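Local coordinates for protein putative branched-chain amino acid ABC transporter (Rhodospirillum rubrum ATCC 11170, PDB 3HUT) that probably binds branched-chain or related amino acids outside the cytoplasm and hands them to an ABC transporter for uptake, at residues A66-P71 and G93-P98; Q59-A64 and G89-K94; G75-F80 and G287-A292; W115-I120 and S304-L309; P98-T103 and Y283-I288. One frame throughout, in Å; residues are numbered along the deposited sequence.

Contact 1: A66-P71 and G93-P98; sequences AFVDDP and GKEGMP
Met97, a selenomethionine, presses its CE methyl against the last turn of helix 57-69 and makes the tight half of this contact. CE lies 3.4 Å from Phe67 O and 3.9 Å from Val68 CA, so the methyl rests on the peptide joining these two residues more than on any side chain. CG stands anti to the backbone N (chi1 174°), which sends the chain toward the helix, and bends at chi2 and chi3 bring CE onto the carbonyl. That oxygen also accepts a hydrogen bond from the backbone N of Asp70, at 3.2 Å. Phe67 offers little more than its CB, since its ring leads off into the core.

The other half faces solvent. Val68 crosses Glu95 at about a right angle, with CG1 3.7 Å from Glu95 CG and CG2 3.8 Å from Glu95 CB; the two methyls grip the aliphatic part of the acid, and no hydrogen bond joins the segments. Cutting Val68 back to an alanine would probably open a gap beside Glu95 and let its side chain swing more freely. Gly96, the first residue beyond helix 82-95, has positive phi and turns the chain inward to Met97. Around this pair, Phe67 covers Leu49 and Ala51 of strand 46-52, Met97 lies on Val73 and Val76 of strand 73-78, and Val68 O accepts a hydrogen bond from Arg302 of helix 302-310.

Contact 2: Q59-A64 and G89-K94; sequences QARTIA and GSIYGK
Ala64 packs against Ile91 and Tyr92 where two successive helices of a Rossmann-like alpha/beta domain, 57-69 and 82-95, lie side by side on one face of its parallel sheet. Strand 73-78 connects them, and the local axes run nearly parallel, 23° apart, with a closest approach of 9.2 Å. The small Ala64 side chain suits that spacing.

Aliphatic packing comes first. Ala64 CB sits 3.9 Å from Ile91 CG2, the branch lying anti to the backbone N. The other branch, CG1, is anti to the carbonyl carbon (chi1 -69°) and runs out extended, which carries CD1 across to the preceding turn of the partner helix. There Ile91 CD1 settles 3.4 Å from Arg61 O and also touches the base of the arginine side chain, 3.9 Å from Arg61 CB, where the two side chains cross at about a right angle. The guanidinium of Arg61 goes to Asp58 in a salt bridge.

The aromatic part belongs to Tyr92, whose ring reaches across to Ala64 and meets its methyl obliquely, with CZ 3.6 Å from Ala64 CB. No hydrogen bond spans the two segments. The polar end of the ring is satisfied instead by Glu10 of strand 5-11, which hydrogen-bonds to the hydroxyl and helps to fix the ring's position. That same oxygen, Tyr92 OH, lies 3.5 Å from Ala64 CA.

Contact 3: G75-F80 and G287-A292; sequences GVLGDF and GIMLAA
Met289, a selenomethionine, meets Leu77 and the neighbouring strand backbone, and it gives up more surface here than any other residue. Its CB faces Leu77 CD2 at 3.9 Å. From there the two side chains run antiparallel past one another, and the selenomethionine doubles back enough for its CE to lie 4.0 Å from the same Leu77 CD2. With CG anti to the backbone N (chi1 -180°), the chain heads for the sheet, and the bends at chi2 and chi3 lay CE along the strand, 3.6 Å from Val76 O.

Leu77, second in buried area, brings only its CD2 branch to the helix; its backbone pairs with Gly8 and Glu10 of strand 5-11, which holds the side chain's starting point firmly. Val76 points its side chain to the other face of the sheet, where Tyr92 covers it, and meets the helix through its carbonyl alone.

Gly75 comes third, and the lack of a side chain matters, because a CB on this backbone would fall 3.4 Å from Met289 SE. The side-chain packing is apolar, and no hydrogen bond crosses between the segments. Leu7, Leu305 and Leu309 close in around the selenomethionine and complete a buried cluster.

Helix 277-296 thus returns from late in the sequence to cover a central strand of the first parallel sheet, as is characteristic of type I periplasmic binding proteins, in which the chain crosses between two alpha/beta domains more than once.

Contact 4: W115-I120 and S304-L309; sequences WQFRAI and SLRDAL
Arg306 lays the aliphatic length of its side chain over the indole of Trp115. CG is anti to the backbone N (chi1 -167°), and the three methylenes follow one another across the ring: CB stands 3.6 Å from Trp115 CZ3, CG 3.5 Å from Trp115 CE3, and CD 3.7 Å from the centroid of the six-membered ring, 11° off its normal. This is a CH-pi contact made by the methylenes; the guanidinium plane is turned 80° from the indole. A serine in place of Trp115 has no flat surface to offer, and the arginine methylenes would probably lose their support and be freer to turn. Bends at chi2 and chi3 carry the guanidinium past Phe117, with NH1 4.0 Å from Phe117 CZ. NH1 also donates to Pro114 O, tying the arginine to the residue just ahead of the tryptophan. Its backbone takes part too, Arg306 O lying 3.6 Å from Phe117 CZ.

These residues place helix 302-310 against strand 116-118, an outermost strand of the parallel sheet in this Rossmann-like domain, on the face opposite the one covered by helix 82-95.

Asp307, next along, points away from the strand but restrains the arginine by a salt bridge, its OD1 2.7 Å from Arg306 NH2. One turn beyond Arg306, Leu309 closes over Phe117. Its CB sits above the ring face, 4.1 Å from the centroid and somewhat toward the rim, while Leu309 CD1 reaches Phe117 CD2 at 3.9 Å.

Contact 5: P98-T103 and Y283-I288; sequences PQLSPT and YDAVGI
Leu100, on the strand, and Pro102, just after it, both point toward helix 277-296, and the intervening Ser101 points the other way. Leu100 holds CG anti to the backbone N (chi1 174°), and its CD2 branch enters the helix surface between Ala285 and Ile288, which are three residues apart. The methyl meets both backbone and side chain: CD2 is only 3.1 Å from Ala285 O and, roughly at right angles to that, 3.9 Å from Ile288 CG2. Ala285 CB is a little farther from Leu100 CD2, at 4.3 Å.

Strand 99-101 lies inside the parallel sheet, between strands 73-78 and 116-118, and the helix crosses its face in the alternating alpha/beta layering of a type I periplasmic binding protein. Ser101, directed to the opposite face, hydrogen-bonds through OG to Asp79 O.

Just past the strand, Pro102 presents the CB corner of its ring to the helix. The Ala285 methyl comes against the flank of the Pro102 CA–CB bond, with Ala285 CB 3.4 Å from Pro102 CB, tighter than ordinary van der Waals contact, and the backbones come together with 5.1 Å between Pro102 CA and Ala285 CA. Phe24 of helix 18-37 also packs against the Pro102 ring.

How the contacts relate
All five contacts belong to one domain and sandwich its parallel sheet. Contacts 1 and 2 share helices 57-69 and 82-95 on one face, lie 8 Å apart between centres, and grade from buried residues to exposed arginine and glutamate stems. Contacts 3 and 5, whose centres are 4 Å apart, set helix 277-296 on neighbouring strands of the opposite face; they are wholly buried, apolar side chains meeting one another and backbone carbonyls. Contact 4 puts the next helix, 302-310, beside them on an outermost strand, where packing turns aromatic and takes in a charged side chain. Val76 and Tyr92 join the layers: Val76 accompanies contact 3, yet its side chain packs beneath contacts 1 and 2.

Contact 1: A66-P71 and G93-P98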
# COMPACT_ATOMS: atom_id res chain seq x y z
N ALA A 66 -8.28 -26.51 0.30
CA ALA A 66 -8.21 -27.02 -1.07
C ALA A 66 -6.83 -26.83 -1.69
O ALA A 66 -6.29 -27.76 -2.30
CB ALA A 66 -9.28 -26.34 -1.93
N PHE A 67 -6.26 -25.64 -1.56
CA PHE A 67 -4.93 -25.37 -2.10
C PHE A 67 -3.88 -26.23 -1.41
O PHE A 67 -2.95 -26.74 -2.05
CB PHE A 67 -4.55 -23.90 -1.94
CG PHE A 67 -5.26 -22.96 -2.89
CD1 PHE A 67 -5.66 -23.39 -4.15
CD2 PHE A 67 -5.46 -21.63 -2.53
CE1 PHE A 67 -6.25 -22.50 -5.04
CE2 PHE A 67 -6.06 -20.74 -3.42
CZ PHE A 67 -6.45 -21.17 -4.67
N VAL A 68 -4.01 -26.37 -0.09
CA VAL A 68 -3.07 -27.16 0.69
C VAL A 68 -3.10 -28.62 0.24
O VAL A 68 -2.06 -29.27 0.12
CB VAL A 68 -3.40 -27.07 2.21
CG1 VAL A 68 -2.61 -28.11 3.00
CG2 VAL A 68 -3.07 -25.66 2.71
N ASP A 69 -4.31 -29.12 -0.03
CA ASP A 69 -4.50 -30.49 -0.47
C ASP A 69 -4.05 -30.79 -1.89
O ASP A 69 -3.95 -31.95 -2.28
CB ASP A 69 -5.97 -30.89 -0.31
CG ASP A 69 -6.24 -31.60 0.99
OD1 ASP A 69 -5.73 -32.73 1.16
OD2 ASP A 69 -6.96 -31.05 1.85
N ASP A 70 -3.79 -29.75 -2.68
CA ASP A 70 -3.32 -29.94 -4.05
C ASP A 70 -1.81 -29.78 -4.06
O ASP A 70 -1.30 -28.66 -4.05
CB ASP A 70 -3.95 -28.92 -5.00
CG ASP A 70 -3.61 -29.19 -6.45
OD1 ASP A 70 -2.59 -29.86 -6.71
OD2 ASP A 70 -4.35 -28.71 -7.33
N PRO A 71 -1.06 -30.90 -4.08
CA PRO A 71 0.40 -30.87 -4.09
C PRO A 71 1.05 -30.01 -5.17
O PRO A 71 2.22 -29.63 -5.05
CB PRO A 71 0.77 -32.35 -4.21
CG PRO A 71 -0.38 -32.91 -4.99
CD PRO A 71 -1.55 -32.27 -4.31
N GLY A 93 -0.28 -21.12 7.53
CA GLY A 93 0.83 -21.13 8.47
C GLY A 93 1.00 -22.50 9.09
O GLY A 93 2.11 -23.03 9.18
N LYS A 94 -0.10 -23.09 9.53
CA LYS A 94 -0.08 -24.41 10.14
C LYS A 94 0.32 -25.49 9.13
O LYS A 94 1.03 -26.44 9.48
CB LYS A 94 -1.45 -24.74 10.73
CG LYS A 94 -1.55 -26.14 11.33
CD LYS A 94 -2.94 -26.40 11.87
CE LYS A 94 -3.06 -27.81 12.43
NZ LYS A 94 -4.46 -28.11 12.87
N GLU A 95 -0.13 -25.35 7.89
CA GLU A 95 0.17 -26.35 6.86
C GLU A 95 1.49 -26.17 6.11
O GLU A 95 1.94 -27.08 5.42
CB GLU A 95 -0.98 -26.41 5.84
CG GLU A 95 -2.32 -26.86 6.42
CD GLU A 95 -2.24 -28.23 7.08
OE1 GLU A 95 -1.50 -29.09 6.56
OE2 GLU A 95 -2.93 -28.44 8.10
N GLY A 96 2.11 -25.00 6.25
CA GLY A 96 3.37 -24.77 5.57
C GLY A 96 3.24 -24.33 4.12
O GLY A 96 3.93 -24.82 3.23
N MSE A 97 2.33 -23.39 3.89
CA MSE A 97 2.09 -22.85 2.55
C MSE A 97 2.43 -21.37 2.59
O MSE A 97 1.88 -20.63 3.39
CB MSE A 97 0.62 -23.01 2.17
CG MSE A 97 0.23 -22.36 0.85
SE MSE A 97 0.87 -23.32 -0.70
CE MSE A 97 -0.55 -24.64 -0.85
N PRO A 98 3.36 -20.92 1.73
CA PRO A 98 3.71 -19.50 1.72
C PRO A 98 2.55 -18.68 1.13
O PRO A 98 1.99 -19.05 0.10
CB PRO A 98 4.97 -19.45 0.85
CG PRO A 98 4.73 -20.56 -0.12
CD PRO A 98 4.17 -21.67 0.75

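Contact 2: Q59-A64 and G89-K94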
# COMPACT_ATOMS: atom_id res chain seq x y z
N GLN A 59 -15.41 -19.09 3.50
CA GLN A 59 -15.13 -19.53 2.14
C GLN A 59 -13.61 -19.59 1.93
O GLN A 59 -13.10 -20.49 1.29
CB GLN A 59 -15.75 -18.56 1.13
CG GLN A 59 -15.63 -19.01 -0.32
CD GLN A 59 -16.22 -20.39 -0.56
OE1 GLN A 59 -15.50 -21.37 -0.67
NE2 GLN A 59 -17.54 -20.46 -0.63
N ALA A 60 -12.91 -18.61 2.50
CA ALA A 60 -11.46 -18.54 2.39
C ALA A 60 -10.83 -19.76 3.06
O ALA A 60 -9.80 -20.26 2.61
CB ALA A 60 -10.96 -17.26 3.05
N ARG A 61 -11.45 -20.22 4.14
CA ARG A 61 -10.92 -21.38 4.85
C ARG A 61 -11.03 -22.66 4.02
O ARG A 61 -10.10 -23.47 3.99
CB ARG A 61 -11.63 -21.56 6.19
CG ARG A 61 -11.31 -20.45 7.19
CD ARG A 61 -11.84 -20.77 8.58
NE ARG A 61 -11.60 -19.66 9.50
CZ ARG A 61 -12.49 -18.71 9.78
NH1 ARG A 61 -13.69 -18.73 9.22
NH2 ARG A 61 -12.16 -17.73 10.61
N THR A 62 -12.16 -22.86 3.34
CA THR A 62 -12.27 -24.07 2.54
C THR A 62 -11.36 -23.94 1.32
O THR A 62 -10.80 -24.92 0.85
CB THR A 62 -13.75 -24.39 2.14
OG1 THR A 62 -13.88 -24.44 0.71
CG2 THR A 62 -14.69 -23.37 2.72
N ILE A 63 -11.17 -22.71 0.84
CA ILE A 63 -10.28 -22.49 -0.30
C ILE A 63 -8.85 -22.87 0.11
O ILE A 63 -8.14 -23.54 -0.64
CB ILE A 63 -10.27 -21.02 -0.75
CG1 ILE A 63 -11.63 -20.63 -1.34
CG2 ILE A 63 -9.16 -20.80 -1.78
CD1 ILE A 63 -12.03 -21.44 -2.55
N ALA A 64 -8.46 -22.43 1.30
CA ALA A 64 -7.12 -22.70 1.83
C ALA A 64 -6.87 -24.20 1.97
O ALA A 64 -5.79 -24.69 1.64
CB ALA A 64 -6.94 -22.00 3.17
N GLY A 89 -4.86 -17.40 6.32
CA GLY A 89 -3.48 -17.42 6.78
C GLY A 89 -3.21 -18.40 7.91
O GLY A 89 -2.16 -19.05 7.94
N SER A 90 -4.16 -18.53 8.83
CA SER A 90 -4.00 -19.45 9.96
C SER A 90 -3.78 -20.88 9.48
O SER A 90 -2.96 -21.62 10.04
CB SER A 90 -5.22 -19.38 10.87
OG SER A 90 -5.40 -18.07 11.37
N ILE A 91 -4.51 -21.25 8.43
CA ILE A 91 -4.40 -22.58 7.84
C ILE A 91 -3.06 -22.73 7.12
O ILE A 91 -2.33 -23.70 7.32
CB ILE A 91 -5.55 -22.82 6.84
CG1 ILE A 91 -6.87 -22.94 7.61
CG2 ILE A 91 -5.27 -24.07 6.00
CD1 ILE A 91 -8.10 -23.04 6.73
N TYR A 92 -2.73 -21.77 6.26
CA TYR A 92 -1.48 -21.82 5.52
C TYR A 92 -0.26 -21.90 6.45
O TYR A 92 0.67 -22.65 6.19
CB TYR A 92 -1.35 -20.60 4.62
CG TYR A 92 -2.39 -20.52 3.53
CD1 TYR A 92 -2.73 -21.64 2.77
CD2 TYR A 92 -3.01 -19.31 3.21
CE1 TYR A 92 -3.65 -21.56 1.71
CE2 TYR A 92 -3.93 -19.21 2.17
CZ TYR A 92 -4.24 -20.33 1.42
OH TYR A 92 -5.14 -20.21 0.39
N GLY A 93 -0.28 -21.12 7.53
CA GLY A 93 0.83 -21.13 8.47
C GLY A 93 1.00 -22.50 9.09
O GLY A 93 2.11 -23.03 9.18
N LYS A 94 -0.10 -23.09 9.53
CA LYS A 94 -0.08 -24.41 10.14
C LYS A 94 0.32 -25.49 9.13
O LYS A 94 1.03 -26.44 9.48
CB LYS A 94 -1.45 -24.74 10.73
CG LYS A 94 -1.55 -26.14 11.33
CD LYS A 94 -2.94 -26.40 11.87
CE LYS A 94 -3.06 -27.81 12.43
NZ LYS A 94 -4.46 -28.11 12.87

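Contact 3: G75-F80 and G287-A292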
# COMPACT_ATOMS: atom_id res chain seq x y z
N GLY A 75 2.46 -22.19 -3.76
CA GLY A 75 2.33 -20.91 -3.09
C GLY A 75 0.96 -20.33 -3.37
O GLY A 75 0.33 -20.69 -4.36
N VAL A 76 0.50 -19.45 -2.50
CA VAL A 76 -0.81 -18.84 -2.70
C VAL A 76 -0.73 -17.32 -2.66
O VAL A 76 -0.17 -16.75 -1.72
CB VAL A 76 -1.81 -19.30 -1.60
CG1 VAL A 76 -3.11 -18.50 -1.71
CG2 VAL A 76 -2.09 -20.79 -1.73
N LEU A 77 -1.28 -16.67 -3.68
CA LEU A 77 -1.35 -15.21 -3.73
C LEU A 77 -2.61 -15.05 -2.93
O LEU A 77 -3.63 -15.68 -3.22
CB LEU A 77 -1.50 -14.73 -5.15
CG LEU A 77 -0.11 -14.84 -5.78
CD1 LEU A 77 -0.22 -14.84 -7.28
CD2 LEU A 77 0.74 -13.68 -5.26
N GLY A 78 -2.59 -14.18 -1.93
CA GLY A 78 -3.75 -14.20 -1.08
C GLY A 78 -4.62 -13.15 -0.47
O GLY A 78 -4.35 -12.60 0.58
N ASP A 79 -5.77 -13.02 -1.09
CA ASP A 79 -6.81 -12.14 -0.64
C ASP A 79 -6.67 -10.70 -0.26
O ASP A 79 -5.70 -10.21 0.29
CB ASP A 79 -7.61 -12.86 0.44
CG ASP A 79 -8.97 -13.34 -0.09
OD1 ASP A 79 -9.72 -12.47 -0.58
OD2 ASP A 79 -9.28 -14.56 -0.03
N PHE A 80 -7.75 -10.04 -0.62
CA PHE A 80 -7.97 -8.64 -0.47
C PHE A 80 -7.97 -8.05 0.94
O PHE A 80 -7.15 -7.20 1.26
CB PHE A 80 -9.28 -8.35 -1.16
CG PHE A 80 -9.69 -6.98 -1.05
CD1 PHE A 80 -8.95 -6.00 -1.68
CD2 PHE A 80 -10.75 -6.63 -0.23
CE1 PHE A 80 -9.26 -4.68 -1.51
CE2 PHE A 80 -11.07 -5.31 -0.05
CZ PHE A 80 -10.32 -4.33 -0.68
N GLY A 287 4.37 -10.29 -9.26
CA GLY A 287 5.76 -10.21 -9.67
C GLY A 287 6.73 -10.65 -8.58
O GLY A 287 7.72 -11.31 -8.86
N ILE A 288 6.45 -10.26 -7.35
CA ILE A 288 7.31 -10.64 -6.23
C ILE A 288 7.30 -12.16 -6.08
O ILE A 288 8.34 -12.78 -5.89
CB ILE A 288 6.82 -9.99 -4.91
CG1 ILE A 288 7.10 -8.48 -4.95
CG2 ILE A 288 7.53 -10.63 -3.70
CD1 ILE A 288 6.55 -7.69 -3.77
N MSE A 289 6.11 -12.74 -6.18
CA MSE A 289 5.95 -14.19 -6.07
C MSE A 289 6.69 -14.92 -7.18
O MSE A 289 7.46 -15.85 -6.92
CB MSE A 289 4.46 -14.55 -6.12
CG MSE A 289 4.16 -16.04 -6.01
SE MSE A 289 4.62 -16.80 -4.28
CE MSE A 289 3.01 -16.31 -3.31
N LEU A 290 6.48 -14.49 -8.42
CA LEU A 290 7.12 -15.12 -9.57
C LEU A 290 8.65 -15.03 -9.50
O LEU A 290 9.34 -15.99 -9.82
CB LEU A 290 6.61 -14.50 -10.87
CG LEU A 290 5.14 -14.80 -11.19
CD1 LEU A 290 4.68 -14.00 -12.40
CD2 LEU A 290 4.98 -16.30 -11.43
N ALA A 291 9.17 -13.89 -9.09
CA ALA A 291 10.62 -13.74 -8.99
C ALA A 291 11.14 -14.74 -7.96
O ALA A 291 12.18 -15.36 -8.17
CB ALA A 291 10.98 -12.31 -8.57
N ALA A 292 10.41 -14.91 -6.87
CA ALA A 292 10.81 -15.85 -5.82
C ALA A 292 10.79 -17.28 -6.38
O ALA A 292 11.70 -18.07 -6.11
CB ALA A 292 9.86 -15.74 -4.63

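Contact 4: W115-I120 and S304-L309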
# COMPACT_ATOMS: atom_id res chain seq x y z
N TRP A 115 4.93 -17.75 7.59
CA TRP A 115 4.51 -17.99 6.21
C TRP A 115 3.76 -16.86 5.52
O TRP A 115 3.47 -16.96 4.33
CB TRP A 115 3.69 -19.28 6.15
CG TRP A 115 4.45 -20.46 6.70
CD1 TRP A 115 4.63 -20.77 8.01
CD2 TRP A 115 5.20 -21.42 5.95
NE1 TRP A 115 5.46 -21.87 8.13
CE2 TRP A 115 5.83 -22.28 6.88
CE3 TRP A 115 5.41 -21.64 4.58
CZ2 TRP A 115 6.65 -23.35 6.48
CZ3 TRP A 115 6.24 -22.69 4.18
CH2 TRP A 115 6.84 -23.53 5.13
N GLN A 116 3.45 -15.79 6.26
CA GLN A 116 2.72 -14.66 5.68
C GLN A 116 3.62 -13.53 5.17
O GLN A 116 4.63 -13.19 5.78
CB GLN A 116 1.75 -14.07 6.70
CG GLN A 116 0.40 -14.79 6.79
CD GLN A 116 0.54 -16.21 7.29
OE1 GLN A 116 1.14 -16.45 8.33
NE2 GLN A 116 -0.04 -17.15 6.55
N PHE A 117 3.22 -12.96 4.04
CA PHE A 117 3.94 -11.85 3.42
C PHE A 117 2.89 -10.91 2.84
O PHE A 117 1.79 -11.33 2.51
CB PHE A 117 4.85 -12.37 2.30
CG PHE A 117 5.89 -13.34 2.76
CD1 PHE A 117 7.11 -12.89 3.27
CD2 PHE A 117 5.65 -14.71 2.73
CE1 PHE A 117 8.06 -13.80 3.74
CE2 PHE A 117 6.59 -15.62 3.20
CZ PHE A 117 7.80 -15.16 3.71
N ARG A 118 3.25 -9.63 2.72
CA ARG A 118 2.34 -8.62 2.17
C ARG A 118 3.09 -7.73 1.19
O ARG A 118 4.26 -7.40 1.41
CB ARG A 118 1.75 -7.76 3.30
CG ARG A 118 2.79 -7.25 4.28
CD ARG A 118 2.34 -5.99 5.01
NE ARG A 118 1.07 -6.19 5.69
CZ ARG A 118 0.92 -6.25 7.01
NH1 ARG A 118 1.96 -6.12 7.82
NH2 ARG A 118 -0.28 -6.46 7.51
N ALA A 119 2.42 -7.35 0.11
CA ALA A 119 3.03 -6.49 -0.89
C ALA A 119 2.89 -5.03 -0.50
O ALA A 119 3.66 -4.18 -0.93
CB ALA A 119 2.39 -6.74 -2.25
N ILE A 120 1.89 -4.74 0.33
CA ILE A 120 1.61 -3.38 0.79
C ILE A 120 2.31 -3.16 2.13
O ILE A 120 2.81 -4.10 2.73
CB ILE A 120 0.08 -3.19 0.95
CG1 ILE A 120 -0.27 -1.71 1.08
CG2 ILE A 120 -0.39 -3.95 2.18
CD1 ILE A 120 -1.77 -1.45 0.95
N SER A 304 10.92 -24.08 0.18
CA SER A 304 11.96 -23.30 -0.48
C SER A 304 11.38 -21.99 -1.01
O SER A 304 12.08 -20.98 -1.07
CB SER A 304 12.59 -24.10 -1.63
OG SER A 304 11.73 -24.18 -2.75
N LEU A 305 10.10 -22.01 -1.38
CA LEU A 305 9.46 -20.80 -1.88
C LEU A 305 9.27 -19.81 -0.74
O LEU A 305 9.36 -18.60 -0.94
CB LEU A 305 8.11 -21.13 -2.53
CG LEU A 305 7.31 -19.94 -3.08
CD1 LEU A 305 8.20 -19.06 -3.95
CD2 LEU A 305 6.11 -20.45 -3.88
N ARG A 306 9.01 -20.32 0.47
CA ARG A 306 8.84 -19.43 1.62
C ARG A 306 10.16 -18.69 1.89
O ARG A 306 10.15 -17.49 2.18
CB ARG A 306 8.43 -20.22 2.87
CG ARG A 306 7.92 -19.33 4.01
CD ARG A 306 8.49 -19.77 5.35
NE ARG A 306 9.94 -19.64 5.38
CZ ARG A 306 10.60 -18.56 5.79
NH1 ARG A 306 9.94 -17.49 6.21
NH2 ARG A 306 11.93 -18.54 5.77
N ASP A 307 11.28 -19.41 1.79
CA ASP A 307 12.59 -18.80 2.01
C ASP A 307 12.88 -17.75 0.95
O ASP A 307 13.33 -16.65 1.26
CB ASP A 307 13.71 -19.85 1.99
CG ASP A 307 13.76 -20.68 3.25
OD1 ASP A 307 13.50 -20.14 4.35
OD2 ASP A 307 14.07 -21.89 3.15
N ALA A 308 12.62 -18.09 -0.31
CA ALA A 308 12.87 -17.16 -1.42
C ALA A 308 12.02 -15.90 -1.30
O ALA A 308 12.49 -14.79 -1.56
CB ALA A 308 12.60 -17.84 -2.76
N LEU A 309 10.75 -16.06 -0.91
CA LEU A 309 9.86 -14.91 -0.74
C LEU A 309 10.43 -14.00 0.33
O LEU A 309 10.49 -12.78 0.16
CB LEU A 309 8.46 -15.37 -0.31
CG LEU A 309 7.44 -15.67 -1.41
CD1 LEU A 309 6.22 -16.34 -0.79
CD2 LEU A 309 7.05 -14.36 -2.11

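Contact 5: P98-T103 and Y283-I288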
# COMPACT_ATOMS: atom_id res chain seq x y z
N PRO A 98 3.36 -20.92 1.73
CA PRO A 98 3.71 -19.50 1.72
C PRO A 98 2.55 -18.68 1.13
O PRO A 98 1.99 -19.05 0.10
CB PRO A 98 4.97 -19.45 0.85
CG PRO A 98 4.73 -20.56 -0.12
CD PRO A 98 4.17 -21.67 0.75
N GLN A 99 2.19 -17.59 1.80
CA GLN A 99 1.08 -16.74 1.35
C GLN A 99 1.52 -15.30 1.14
O GLN A 99 2.17 -14.71 2.00
CB GLN A 99 -0.06 -16.79 2.39
CG GLN A 99 -1.14 -15.71 2.22
CD GLN A 99 -2.16 -15.68 3.35
OE1 GLN A 99 -1.88 -16.08 4.48
NE2 GLN A 99 -3.35 -15.18 3.06
N LEU A 100 1.16 -14.73 -0.01
CA LEU A 100 1.51 -13.34 -0.28
C LEU A 100 0.24 -12.55 -0.58
O LEU A 100 -0.35 -12.70 -1.65
CB LEU A 100 2.49 -13.23 -1.46
CG LEU A 100 2.81 -11.80 -1.93
CD1 LEU A 100 3.26 -10.96 -0.77
CD2 LEU A 100 3.87 -11.83 -3.02
N SER A 101 -0.18 -11.72 0.37
CA SER A 101 -1.37 -10.90 0.17
C SER A 101 -0.95 -9.56 -0.43
O SER A 101 -0.05 -8.89 0.08
CB SER A 101 -2.08 -10.63 1.49
OG SER A 101 -3.11 -9.68 1.29
N PRO A 102 -1.60 -9.16 -1.52
CA PRO A 102 -1.18 -7.88 -2.08
C PRO A 102 -1.61 -6.66 -1.27
O PRO A 102 -0.95 -5.63 -1.28
CB PRO A 102 -1.80 -7.90 -3.48
CG PRO A 102 -3.02 -8.75 -3.31
CD PRO A 102 -2.55 -9.86 -2.40
N THR A 103 -2.69 -6.81 -0.50
CA THR A 103 -3.22 -5.67 0.25
C THR A 103 -3.54 -5.83 1.74
O THR A 103 -3.98 -4.88 2.37
CB THR A 103 -4.47 -5.16 -0.46
OG1 THR A 103 -5.38 -6.25 -0.65
CG2 THR A 103 -4.12 -4.58 -1.82
N TYR A 283 -0.27 -6.18 -8.96
CA TYR A 283 0.74 -6.39 -10.00
C TYR A 283 2.06 -6.78 -9.34
O TYR A 283 2.70 -7.76 -9.72
CB TYR A 283 0.92 -5.10 -10.81
CG TYR A 283 1.83 -5.25 -12.01
CD1 TYR A 283 1.48 -6.08 -13.08
CD2 TYR A 283 3.03 -4.54 -12.10
CE1 TYR A 283 2.30 -6.19 -14.21
CE2 TYR A 283 3.86 -4.64 -13.22
CZ TYR A 283 3.48 -5.47 -14.28
OH TYR A 283 4.30 -5.56 -15.39
N ASP A 284 2.48 -5.99 -8.35
CA ASP A 284 3.74 -6.26 -7.65
C ASP A 284 3.70 -7.56 -6.86
O ASP A 284 4.71 -8.27 -6.78
CB ASP A 284 4.10 -5.11 -6.71
CG ASP A 284 4.75 -3.94 -7.43
OD1 ASP A 284 4.95 -4.03 -8.66
OD2 ASP A 284 5.05 -2.92 -6.76
N ALA A 285 2.55 -7.88 -6.28
CA ALA A 285 2.44 -9.11 -5.50
C ALA A 285 2.76 -10.30 -6.39
O ALA A 285 3.57 -11.16 -6.03
CB ALA A 285 1.03 -9.24 -4.91
N VAL A 286 2.13 -10.36 -7.56
CA VAL A 286 2.37 -11.45 -8.50
C VAL A 286 3.84 -11.46 -8.93
O VAL A 286 4.47 -12.52 -8.96
CB VAL A 286 1.46 -11.32 -9.74
CG1 VAL A 286 1.84 -12.36 -10.78
CG2 VAL A 286 -0.01 -11.50 -9.33
N GLY A 287 4.37 -10.29 -9.26
CA GLY A 287 5.76 -10.21 -9.67
C GLY A 287 6.73 -10.65 -8.58
O GLY A 287 7.72 -11.31 -8.86
N ILE A 288 6.45 -10.26 -7.35
CA ILE A 288 7.31 -10.64 -6.23
C ILE A 288 7.30 -12.16 -6.08
O ILE A 288 8.34 -12.78 -5.89
CB ILE A 288 6.82 -9.99 -4.91
CG1 ILE A 288 7.10 -8.48 -4.95
CG2 ILE A 288 7.53 -10.63 -3.70
CD1 ILE A 288 6.55 -7.69 -3.77